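Local atomic coordinates of CdnC (PDB entry 7MGV), a protein that probably acts as an ATP-grasp ligase that binds a leader and core peptide and installs omega-ester macrocycles in a ribosomally made precursor. Residues 127-132 with 138-143; 244-249 with 334-339. All coordinates share one frame; numbering follows the deposited sequence.

Contact 1: residues 127-132 with 138-143; sequences FLESID and KPSVYR
The helix-strand-helix connection from helix 110-130 through strand 134-136 to helix 139-145 is tied together by Glu129 and Lys138, which illustrate how two side chains can each serve the polar end of the other's helix. Glu129 presents OE2 to the N-terminal end of the second helix, where Ser140 N donates to it at 2.6 Å. The bond is short and fairly straight (161° at the hydrogen), and OE2 is met nearly along its C-O axis. Ser140 OG lies 2.9 Å from Glu129 OE2, though where its hydroxyl proton points is not settled. Glu129 CG passes the Pro139 ring, 3.9 Å from Pro139 CD, and the bend beyond it (chi2 -73°) turns the carboxylate to the helix end.

Lys138, at the N-cap position of helix 139-145, sends an extended chain back to the C-terminal end of the first helix. Its NZ meets Ile131 O at 2.7 Å, almost in line with the carbonyl bond (168°), and Glu129 O at 3.2 Å, tilted from that carbonyl plane. A water donates to Glu129 OE1 at 3.0 Å and accepts a weak bond from Lys138 NZ, linking two opposite charges that do not touch directly. A methionine in place of Lys138 would probably leave the carbonyls of Glu129 and Ile131 without this charged donor.

Beside this polar group, Leu128 CB rests 4.1 Å from Pro139 CD. Leu128 and Pro139 pack on Tyr94 and Ile131 on Val92, both of strand 91-94, while Ser140 meets Ser140 of the second subunit.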
ATOM      1  N   PHE A 127      -6.563  -7.546   8.451  1.00 34.32           N
ATOM      2  CA  PHE A 127      -6.151  -8.559   9.416  1.00 38.81           C
ATOM      3  C   PHE A 127      -4.638  -8.741   9.390  1.00 36.64           C
ATOM      4  O   PHE A 127      -3.985  -8.747  10.440  1.00 38.07           O
ATOM      5  CB  PHE A 127      -6.846  -9.890   9.138  1.00 40.54           C
ATOM      6  CG  PHE A 127      -6.183 -11.058   9.814  1.00 43.12           C
ATOM      7  CD1 PHE A 127      -6.099 -11.117  11.198  1.00 45.23           C
ATOM      8  CD2 PHE A 127      -5.622 -12.083   9.071  1.00 47.85           C
ATOM      9  CE1 PHE A 127      -5.480 -12.181  11.825  1.00 33.85           C
ATOM     10  CE2 PHE A 127      -5.001 -13.152   9.695  1.00 52.07           C
ATOM     11  CZ  PHE A 127      -4.931 -13.200  11.074  1.00 40.26           C
ATOM     12  N   LEU A 128      -4.064  -8.885   8.192  1.00 38.10           N
ATOM     13  CA  LEU A 128      -2.624  -9.115   8.086  1.00 32.66           C
ATOM     14  C   LEU A 128      -1.826  -7.945   8.653  1.00 31.93           C
ATOM     15  O   LEU A 128      -0.753  -8.142   9.236  1.00 37.01           O
ATOM     16  CB  LEU A 128      -2.241  -9.381   6.630  1.00 41.07           C
ATOM     17  CG  LEU A 128      -2.772 -10.701   6.063  1.00 44.66           C
ATOM     18  CD1 LEU A 128      -2.405 -10.857   4.597  1.00 35.35           C
ATOM     19  CD2 LEU A 128      -2.251 -11.877   6.875  1.00 42.85           C
ATOM     20  N   GLU A 129      -2.329  -6.720   8.492  1.00 35.79           N
ATOM     21  CA  GLU A 129      -1.682  -5.565   9.108  1.00 37.63           C
ATOM     22  C   GLU A 129      -1.811  -5.604  10.627  1.00 43.51           C
ATOM     23  O   GLU A 129      -0.855  -5.289  11.346  1.00 39.74           O
ATOM     24  CB  GLU A 129      -2.284  -4.268   8.566  1.00 38.48           C
ATOM     25  CG  GLU A 129      -1.754  -3.842   7.213  1.00 50.89           C
ATOM     26  CD  GLU A 129      -0.342  -3.303   7.286  1.00 42.19           C
ATOM     27  OE1 GLU A 129       0.033  -2.737   8.335  1.00 44.89           O
ATOM     28  OE2 GLU A 129       0.396  -3.449   6.289  1.00 41.90           O
ATOM     29  N   SER A 130      -2.987  -5.991  11.129  1.00 40.20           N
ATOM     30  CA  SER A 130      -3.272  -5.920  12.559  1.00 44.94           C
ATOM     31  C   SER A 130      -2.412  -6.863  13.389  1.00 40.27           C
ATOM     32  O   SER A 130      -2.284  -6.652  14.599  1.00 50.82           O
ATOM     33  CB  SER A 130      -4.750  -6.220  12.809  1.00 45.72           C
ATOM     34  OG  SER A 130      -5.040  -7.581  12.545  1.00 43.89           O
ATOM     35  N   ILE A 131      -1.835  -7.898  12.777  1.00 42.38           N
ATOM     36  CA  ILE A 131      -1.008  -8.842  13.520  1.00 39.98           C
ATOM     37  C   ILE A 131       0.159  -8.096  14.147  1.00 42.33           C
ATOM     38  O   ILE A 131       0.971  -7.479  13.445  1.00 43.24           O
ATOM     39  CB  ILE A 131      -0.526  -9.972  12.605  1.00 35.87           C
ATOM     40  CG1 ILE A 131      -1.711 -10.809  12.117  1.00 38.12           C
ATOM     41  CG2 ILE A 131       0.487 -10.848  13.324  1.00 42.15           C
ATOM     42  CD1 ILE A 131      -1.325 -11.899  11.138  1.00 37.23           C
ATOM     43  N   ASP A 132       0.249  -8.140  15.478  1.00 48.33           N
ATOM     44  CA  ASP A 132       1.325  -7.470  16.193  1.00 47.18           C
ATOM     45  C   ASP A 132       2.493  -8.393  16.518  1.00 43.08           C
ATOM     46  O   ASP A 132       3.538  -7.909  16.962  1.00 50.18           O
ATOM     47  CB  ASP A 132       0.799  -6.830  17.486  1.00 47.13           C
ATOM     48  CG  ASP A 132       0.159  -7.835  18.425  1.00 55.05           C
ATOM     49  OD1 ASP A 132       0.021  -9.017  18.046  1.00 56.11           O
ATOM     50  OD2 ASP A 132      -0.209  -7.434  19.549  1.00 54.51           O
ATOM     51  N   LYS A 138       4.277  -7.648   5.166  1.00 36.71           N
ATOM     52  CA  LYS A 138       3.027  -7.011   5.552  1.00 34.71           C
ATOM     53  C   LYS A 138       2.560  -6.146   4.394  1.00 41.14           C
ATOM     54  O   LYS A 138       3.389  -5.668   3.609  1.00 38.06           O
ATOM     55  CB  LYS A 138       3.186  -6.169   6.828  1.00 39.76           C
ATOM     56  CG  LYS A 138       2.671  -6.868   8.080  1.00 38.58           C
ATOM     57  CD  LYS A 138       2.803  -5.998   9.316  1.00 42.92           C
ATOM     58  CE  LYS A 138       2.213  -6.696  10.532  1.00 46.54           C
ATOM     59  NZ  LYS A 138       2.267  -5.845  11.752  1.00 49.27           N
ATOM     60  N   PRO A 139       1.245  -5.939   4.247  1.00 35.79           N
ATOM     61  CA  PRO A 139       0.746  -5.206   3.068  1.00 32.00           C
ATOM     62  C   PRO A 139       1.334  -3.815   2.906  1.00 32.25           C
ATOM     63  O   PRO A 139       1.704  -3.439   1.788  1.00 35.61           O
ATOM     64  CB  PRO A 139      -0.769  -5.157   3.310  1.00 40.21           C
ATOM     65  CG  PRO A 139      -1.048  -6.337   4.172  1.00 33.13           C
ATOM     66  CD  PRO A 139       0.147  -6.478   5.069  1.00 34.53           C
ATOM     67  N   SER A 140       1.428  -3.033   3.984  1.00 28.66           N
ATOM     68  CA  SER A 140       1.983  -1.688   3.863  1.00 30.99           C
ATOM     69  C   SER A 140       3.460  -1.728   3.494  1.00 36.87           C
ATOM     70  O   SER A 140       3.942  -0.873   2.740  1.00 30.92           O
ATOM     71  CB  SER A 140       1.776  -0.912   5.162  1.00 32.39           C
ATOM     72  OG  SER A 140       2.508  -1.498   6.223  1.00 32.05           O
ATOM     73  N   VAL A 141       4.192  -2.718   4.003  1.00 34.04           N
ATOM     74  CA  VAL A 141       5.606  -2.842   3.661  1.00 31.51           C
ATOM     75  C   VAL A 141       5.773  -3.194   2.186  1.00 35.52           C
ATOM     76  O   VAL A 141       6.612  -2.611   1.483  1.00 36.80           O
ATOM     77  CB  VAL A 141       6.280  -3.882   4.572  1.00 36.60           C
ATOM     78  CG1 VAL A 141       7.719  -4.081   4.164  1.00 28.61           C
ATOM     79  CG2 VAL A 141       6.185  -3.450   6.028  1.00 37.29           C
ATOM     80  N   TYR A 142       4.981  -4.151   1.696  1.00 31.32           N
ATOM     81  CA  TYR A 142       5.022  -4.493   0.278  1.00 38.83           C
ATOM     82  C   TYR A 142       4.628  -3.302  -0.584  1.00 30.83           C
ATOM     83  O   TYR A 142       5.186  -3.095  -1.667  1.00 33.26           O
ATOM     84  CB  TYR A 142       4.107  -5.684  -0.001  1.00 34.08           C
ATOM     85  CG  TYR A 142       4.654  -7.006   0.490  1.00 43.56           C
ATOM     86  CD1 TYR A 142       5.995  -7.326   0.328  1.00 50.54           C
ATOM     87  CD2 TYR A 142       3.831  -7.933   1.115  1.00 41.67           C
ATOM     88  CE1 TYR A 142       6.501  -8.534   0.773  1.00 48.55           C
ATOM     89  CE2 TYR A 142       4.328  -9.142   1.564  1.00 46.88           C
ATOM     90  CZ  TYR A 142       5.663  -9.438   1.391  1.00 40.58           C
ATOM     91  OH  TYR A 142       6.162 -10.639   1.837  1.00 49.94           O
ATOM     92  N   ARG A 143       3.665  -2.503  -0.116  1.00 30.89           N
ATOM     93  CA  ARG A 143       3.264  -1.314  -0.859  1.00 28.59           C
ATOM     94  C   ARG A 143       4.384  -0.282  -0.892  1.00 32.53           C
ATOM     95  O   ARG A 143       4.592   0.384  -1.913  1.00 32.77           O
ATOM     96  CB  ARG A 143       1.995  -0.721  -0.249  1.00 24.71           C
ATOM     97  CG  ARG A 143       1.502   0.543  -0.936  1.00 34.66           C
ATOM     98  CD  ARG A 143       1.272   0.319  -2.425  1.00 29.59           C
ATOM     99  NE  ARG A 143       0.934   1.563  -3.111  1.00 33.85           N
ATOM    100  CZ  ARG A 143      -0.299   2.052  -3.207  1.00 37.44           C
ATOM    101  NH1 ARG A 143      -1.317   1.399  -2.660  1.00 27.28           N
ATOM    102  NH2 ARG A 143      -0.516   3.193  -3.848  1.00 30.25           N
TER
HETATM  103  O   HOH W   1       1.468  -2.672  10.939  1.00 40.48           O

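Contact 2: residues 244-249 with 334-339; sequences DVYAFE and SKSIAD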
ATOM      1  N   ASP A 244      21.390 -13.626   6.870  1.00 43.72           N
ATOM      2  CA  ASP A 244      21.945 -14.674   6.023  1.00 46.17           C
ATOM      3  C   ASP A 244      21.889 -14.218   4.570  1.00 46.93           C
ATOM      4  O   ASP A 244      20.809 -13.913   4.051  1.00 50.03           O
ATOM      5  CB  ASP A 244      21.180 -15.985   6.206  1.00 50.34           C
ATOM      6  CG  ASP A 244      21.294 -16.533   7.616  1.00 56.17           C
ATOM      7  OD1 ASP A 244      21.986 -15.907   8.445  1.00 52.44           O
ATOM      8  OD2 ASP A 244      20.691 -17.591   7.895  1.00 62.45           O
ATOM      9  N   VAL A 245      23.049 -14.175   3.921  1.00 48.21           N
ATOM     10  CA  VAL A 245      23.189 -13.669   2.561  1.00 48.05           C
ATOM     11  C   VAL A 245      23.571 -14.832   1.657  1.00 47.82           C
ATOM     12  O   VAL A 245      24.580 -15.508   1.895  1.00 50.88           O
ATOM     13  CB  VAL A 245      24.237 -12.549   2.484  1.00 45.77           C
ATOM     14  CG1 VAL A 245      24.402 -12.073   1.052  1.00 46.00           C
ATOM     15  CG2 VAL A 245      23.855 -11.396   3.403  1.00 42.75           C
ATOM     16  N   TYR A 246      22.773 -15.062   0.614  1.00 44.63           N
ATOM     17  CA  TYR A 246      23.040 -16.096  -0.380  1.00 45.01           C
ATOM     18  C   TYR A 246      23.155 -15.415  -1.736  1.00 44.28           C
ATOM     19  O   TYR A 246      22.166 -14.885  -2.255  1.00 51.52           O
ATOM     20  CB  TYR A 246      21.934 -17.152  -0.392  1.00 42.52           C
ATOM     21  CG  TYR A 246      21.707 -17.835   0.939  1.00 48.39           C
ATOM     22  CD1 TYR A 246      20.872 -17.273   1.896  1.00 47.54           C
ATOM     23  CD2 TYR A 246      22.322 -19.045   1.234  1.00 52.45           C
ATOM     24  CE1 TYR A 246      20.661 -17.895   3.113  1.00 52.36           C
ATOM     25  CE2 TYR A 246      22.116 -19.674   2.447  1.00 54.76           C
ATOM     26  CZ  TYR A 246      21.285 -19.095   3.383  1.00 57.41           C
ATOM     27  OH  TYR A 246      21.078 -19.717   4.592  1.00 55.67           O
ATOM     28  N   ALA A 247      24.352 -15.423  -2.308  1.00 39.52           N
ATOM     29  CA  ALA A 247      24.611 -14.785  -3.589  1.00 43.61           C
ATOM     30  C   ALA A 247      24.777 -15.836  -4.675  1.00 45.30           C
ATOM     31  O   ALA A 247      25.466 -16.842  -4.483  1.00 44.82           O
ATOM     32  CB  ALA A 247      25.862 -13.905  -3.521  1.00 38.07           C
ATOM     33  N   PHE A 248      24.157 -15.588  -5.825  1.00 44.10           N
ATOM     34  CA  PHE A 248      24.257 -16.461  -6.982  1.00 47.27           C
ATOM     35  C   PHE A 248      24.605 -15.617  -8.195  1.00 47.00           C
ATOM     36  O   PHE A 248      24.144 -14.478  -8.320  1.00 48.34           O
ATOM     37  CB  PHE A 248      22.951 -17.225  -7.225  1.00 47.03           C
ATOM     38  CG  PHE A 248      22.491 -18.022  -6.042  1.00 51.60           C
ATOM     39  CD1 PHE A 248      22.858 -19.349  -5.902  1.00 51.76           C
ATOM     40  CD2 PHE A 248      21.692 -17.445  -5.067  1.00 54.19           C
ATOM     41  CE1 PHE A 248      22.437 -20.089  -4.813  1.00 53.80           C
ATOM     42  CE2 PHE A 248      21.269 -18.178  -3.976  1.00 53.79           C
ATOM     43  CZ  PHE A 248      21.642 -19.501  -3.848  1.00 52.72           C
ATOM     44  N   GLU A 249      25.413 -16.180  -9.087  1.00 51.27           N
ATOM     45  CA  GLU A 249      25.920 -15.441 -10.229  1.00 53.50           C
ATOM     46  C   GLU A 249      25.767 -16.248 -11.509  1.00 54.77           C
ATOM     47  O   GLU A 249      25.792 -17.484 -11.503  1.00 60.37           O
ATOM     48  CB  GLU A 249      27.396 -15.051 -10.038  1.00 52.24           C
ATOM     49  CG  GLU A 249      28.397 -16.129 -10.422  1.00 58.76           C
ATOM     50  CD  GLU A 249      29.834 -15.683 -10.235  1.00 67.76           C
ATOM     51  OE1 GLU A 249      30.069 -14.740  -9.449  1.00 63.24           O
ATOM     52  OE2 GLU A 249      30.730 -16.276 -10.873  1.00 71.17           O
ATOM     53  N   SER A 334      15.682 -22.227   2.745  1.00 46.55           N
ATOM     54  CA  SER A 334      14.489 -22.657   3.468  1.00 50.33           C
ATOM     55  C   SER A 334      14.785 -22.826   4.953  1.00 48.43           C
ATOM     56  O   SER A 334      13.968 -22.453   5.803  1.00 51.90           O
ATOM     57  CB  SER A 334      13.954 -23.958   2.872  1.00 52.08           C
ATOM     58  OG  SER A 334      13.598 -23.786   1.512  1.00 54.49           O
ATOM     59  N   LYS A 335      15.954 -23.379   5.282  1.00 46.00           N
ATOM     60  CA  LYS A 335      16.355 -23.491   6.679  1.00 50.82           C
ATOM     61  C   LYS A 335      16.526 -22.116   7.310  1.00 44.68           C
ATOM     62  O   LYS A 335      16.161 -21.904   8.471  1.00 46.25           O
ATOM     63  CB  LYS A 335      17.651 -24.293   6.788  1.00 57.09           C
ATOM     64  CG  LYS A 335      18.201 -24.407   8.200  1.00 58.96           C
ATOM     65  CD  LYS A 335      17.978 -25.799   8.767  1.00 64.28           C
ATOM     66  CE  LYS A 335      18.296 -25.849  10.252  1.00 71.22           C
ATOM     67  NZ  LYS A 335      17.367 -24.996  11.040  1.00 64.78           N
ATOM     68  N   SER A 336      17.083 -21.163   6.562  1.00 41.14           N
ATOM     69  CA  SER A 336      17.209 -19.803   7.074  1.00 43.87           C
ATOM     70  C   SER A 336      15.842 -19.217   7.398  1.00 47.55           C
ATOM     71  O   SER A 336      15.635 -18.661   8.486  1.00 45.64           O
ATOM     72  CB  SER A 336      17.955 -18.932   6.059  1.00 43.34           C
ATOM     73  OG  SER A 336      19.351 -19.124   6.164  1.00 49.34           O
ATOM     74  N   ILE A 337      14.895 -19.353   6.465  1.00 37.11           N
ATOM     75  CA  ILE A 337      13.556 -18.810   6.680  1.00 46.07           C
ATOM     76  C   ILE A 337      12.881 -19.485   7.866  1.00 38.77           C
ATOM     77  O   ILE A 337      12.212 -18.827   8.675  1.00 42.01           O
ATOM     78  CB  ILE A 337      12.717 -18.943   5.397  1.00 32.87           C
ATOM     79  CG1 ILE A 337      13.327 -18.088   4.285  1.00 39.62           C
ATOM     80  CG2 ILE A 337      11.271 -18.528   5.644  1.00 36.60           C
ATOM     81  CD1 ILE A 337      12.736 -18.322   2.926  1.00 42.42           C
ATOM     82  N   ALA A 338      13.051 -20.801   8.001  1.00 43.72           N
ATOM     83  CA  ALA A 338      12.442 -21.516   9.118  1.00 50.01           C
ATOM     84  C   ALA A 338      13.025 -21.059  10.452  1.00 48.50           C
ATOM     85  O   ALA A 338      12.286 -20.800  11.409  1.00 47.97           O
ATOM     86  CB  ALA A 338      12.628 -23.021   8.938  1.00 52.71           C
ATOM     87  N   ASP A 339      14.354 -20.957  10.532  1.00 42.45           N
ATOM     88  CA  ASP A 339      14.987 -20.481  11.757  1.00 48.06           C
ATOM     89  C   ASP A 339      14.544 -19.063  12.090  1.00 54.12           C
ATOM     90  O   ASP A 339      14.369 -18.716  13.264  1.00 48.78           O
ATOM     91  CB  ASP A 339      16.508 -20.549  11.625  1.00 43.54           C
ATOM     92  CG  ASP A 339      17.030 -21.971  11.608  1.00 53.56           C
ATOM     93  OD1 ASP A 339      16.231 -22.905  11.828  1.00 49.05           O
ATOM     94  OD2 ASP A 339      18.242 -22.155  11.373  1.00 66.17           O
TER
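Asp244 and Tyr246, two residues apart and on one face of strand 244-251, converge on a single hydroxyl, Ser336 OG of helix 332-341. The case shows how a strand and a helix far apart in sequence can be joined by a few polar atoms with little surface between them, here 104 Å². The tyrosine reaches the serine end-on: its CG lies anti to the carbonyl carbon (chi1 -57°), and Ser336 OG sits at the ring edge, in the ring plane, beside the phenol oxygen. Tyr246 OH donates to Ser336 OG. The modelled separation of 2.4 Å is very short, and its exact value is doubtful.

Ser336 OG in turn donates to Asp244 OD2 at 2.7 Å, and OD2 receives the bond on its anti lone pair, away from OD1. Seen from Ser336 OG, the tyrosine and aspartate oxygens stand about 102° apart, a chain of donors running from phenol to serine to carboxylate. The carboxylate is likely to draw the serine proton, with Arg332 O a weak second acceptor. One turn further along the helix, Asp339 OD2 stays 6.2 Å from Asp244 OD2, while its OD1 pairs with Lys335 NZ at 2.5 Å.

Strand 244-251 lies between strands 274-276 and 234-241 in an antiparallel sheet. Ile337 packs on Val241 of strand 234-241, and Ala338 turns to Tyr42 and Ile43 of helix 35-46, placing helix 332-341 between that helix and the sheet.

In the fold
The two contacts are separate: their centres lie 23 Å apart, their nearest atoms are about 10 Å apart, and they share no helix or strand. Both are partly buried. Contact 1 is local in sequence, joining consecutive helices within the MvdD pre-ATP grasp range, and buries 283 Å² between its segments, with a second subunit close by. Contact 2 is long-range, bringing a sheet strand against a helix near the end of the chain, and no other protein chain touches it. Their chemistry follows their place: contact 1 pairs charged side chains with helix-end backbone groups and adds apolar packing, whereas contact 2 relies on side-chain hydroxyls and a carboxylate alone.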